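Long-range contact in segregation protein (Thermus thermophilus, PDB 1WCV), which hydrolyses ATP and binds double-stranded DNA cooperatively in an ATP-dependent way, probably to partition the bacterial chromosome: residues V38-D42 with F80-A85. Sequence-based numbering, arbitrary orientation.
Sequences VLLVD and FHLLPA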
loop_
_atom_site.group_PDB
_atom_site.type_symbol
_atom_site.label_atom_id
_atom_site.label_comp_id
_atom_site.label_asym_id
_atom_site.label_seq_id
_atom_site.Cartn_x
_atom_site.Cartn_y
_atom_site.Cartn_z
ATOM N N VAL A 38 21.399 10.679 0.771
ATOM C CA VAL A 38 20.952 10.165 2.056
ATOM C C VAL A 38 22.035 9.754 3.035
ATOM O O VAL A 38 23.018 9.113 2.670
ATOM C CB VAL A 38 20.026 8.950 1.830
ATOM C CG1 VAL A 38 19.596 8.345 3.162
ATOM C CG2 VAL A 38 18.823 9.372 1.003
ATOM N N LEU A 39 21.822 10.120 4.294
ATOM C CA LEU A 39 22.730 9.765 5.369
ATOM C C LEU A 39 21.971 8.878 6.356
ATOM O O LEU A 39 20.895 9.242 6.822
ATOM C CB LEU A 39 23.223 11.013 6.105
ATOM C CG LEU A 39 24.044 10.719 7.361
ATOM C CD1 LEU A 39 25.314 9.963 6.991
ATOM C CD2 LEU A 39 24.383 12.023 8.057
ATOM N N LEU A 40 22.514 7.700 6.633
ATOM C CA LEU A 40 21.907 6.795 7.600
ATOM C C LEU A 40 22.834 6.823 8.800
ATOM O O LEU A 40 24.034 6.578 8.666
ATOM C CB LEU A 40 21.824 5.366 7.065
ATOM C CG LEU A 40 21.359 4.298 8.063
ATOM C CD1 LEU A 40 19.945 4.611 8.539
ATOM C CD2 LEU A 40 21.412 2.918 7.415
ATOM N N VAL A 41 22.274 7.132 9.966
ATOM C CA VAL A 41 23.050 7.187 11.195
ATOM C C VAL A 41 22.637 6.061 12.128
ATOM O O VAL A 41 21.470 5.961 12.514
ATOM C CB VAL A 41 22.837 8.530 11.925
ATOM C CG1 VAL A 41 23.718 8.590 13.159
ATOM C CG2 VAL A 41 23.133 9.697 10.989
ATOM N N ASP A 42 23.591 5.204 12.470
ATOM C CA ASP A 42 23.333 4.100 13.384
ATOM C C ASP A 42 23.524 4.657 14.792
ATOM O O ASP A 42 24.645 4.992 15.183
ATOM C CB ASP A 42 24.323 2.957 13.144
ATOM C CG ASP A 42 23.931 1.681 13.877
ATOM O OD1 ASP A 42 23.042 1.746 14.754
ATOM O OD2 ASP A 42 24.513 0.611 13.585
ATOM N N PHE A 80 24.425 5.380 -0.678
ATOM C CA PHE A 80 24.213 6.399 0.347
ATOM C C PHE A 80 25.379 6.450 1.326
ATOM O O PHE A 80 26.372 5.748 1.151
ATOM C CB PHE A 80 22.894 6.174 1.108
ATOM C CG PHE A 80 22.766 4.818 1.747
ATOM C CD1 PHE A 80 22.332 3.722 1.008
ATOM C CD2 PHE A 80 23.051 4.640 3.101
ATOM C CE1 PHE A 80 22.182 2.471 1.601
ATOM C CE2 PHE A 80 22.906 3.394 3.706
ATOM C CZ PHE A 80 22.470 2.305 2.959
ATOM N N HIS A 81 25.267 7.293 2.346
ATOM C CA HIS A 81 26.330 7.413 3.337
ATOM C C HIS A 81 25.883 6.941 4.714
ATOM O O HIS A 81 24.777 7.245 5.152
ATOM C CB HIS A 81 26.811 8.864 3.428
ATOM C CG HIS A 81 27.547 9.339 2.212
ATOM N ND1 HIS A 81 27.988 10.637 2.070
ATOM C CD2 HIS A 81 27.926 8.688 1.086
ATOM C CE1 HIS A 81 28.606 10.765 0.909
ATOM N NE2 HIS A 81 28.583 9.597 0.292
ATOM N N LEU A 82 26.754 6.194 5.383
ATOM C CA LEU A 82 26.483 5.676 6.722
ATOM C C LEU A 82 27.434 6.249 7.769
ATOM O O LEU A 82 28.648 6.265 7.574
ATOM C CB LEU A 82 26.621 4.153 6.746
ATOM C CG LEU A 82 26.685 3.532 8.149
ATOM C CD1 LEU A 82 25.271 3.410 8.736
ATOM C CD2 LEU A 82 27.350 2.172 8.082
ATOM N N LEU A 83 26.870 6.734 8.871
ATOM C CA LEU A 83 27.668 7.240 9.982
ATOM C C LEU A 83 27.530 6.064 10.945
ATOM O O LEU A 83 26.554 5.962 11.683
ATOM C CB LEU A 83 27.040 8.501 10.575
ATOM C CG LEU A 83 28.011 9.460 11.270
ATOM C CD1 LEU A 83 27.222 10.464 12.088
ATOM C CD2 LEU A 83 28.967 8.690 12.169
ATOM N N PRO A 84 28.500 5.140 10.919
ATOM C CA PRO A 84 28.520 3.941 11.755
ATOM C C PRO A 84 28.520 4.101 13.267
ATOM O O PRO A 84 28.786 5.176 13.807
ATOM C CB PRO A 84 29.762 3.207 11.259
ATOM C CG PRO A 84 30.668 4.320 10.908
ATOM C CD PRO A 84 29.761 5.263 10.165
ATOM N N ALA A 85 28.204 2.998 13.934
ATOM C CA ALA A 85 28.174 2.936 15.382
ATOM C C ALA A 85 29.209 1.899 15.786
ATOM O O ALA A 85 29.465 0.944 15.047
ATOM C CB ALA A 85 26.790 2.519 15.866
#
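With CG set between its backbone N and carbonyl carbon (chi1 56°), F80 holds its ring beside L40, which extends with CG anti to the backbone N (chi1 173°). The two side chains run the same way, and L40 CD2 meets F80 CE2 obliquely at 4.0 Å. L82 lies side by side with L40, its CD1 4.1 Å from L40 CG. Bulky apolar groups suit this buried face, where L40 meets A24 and I25 and F80 meets A28 of helix 18-33. On the reverse face branched V41 sits alongside L83, CG2 to CB 4.1 Å, and both reach V61. Between the faces, four nearly straight backbone bonds join the parallel strands. H81 N gives to V38 O (2.9 Å) and H81 O receives L40 N (2.7 Å); L83 N gives to L40 O, and L83 O receives D42 N in a longer bond (3.2 Å) tilted from the carbonyl plane. Beyond, small A85 rests its CB 3.6 Å from D42 CG. T50 OG1 and D44 N grip the D42 carboxylate, and the D42 side chain lies about 6 Å from that of T21, which binds magnesium. Neighbouring parallel strands under the P-loop helix characterise the P-loop NTPase fold of ParA ATPases.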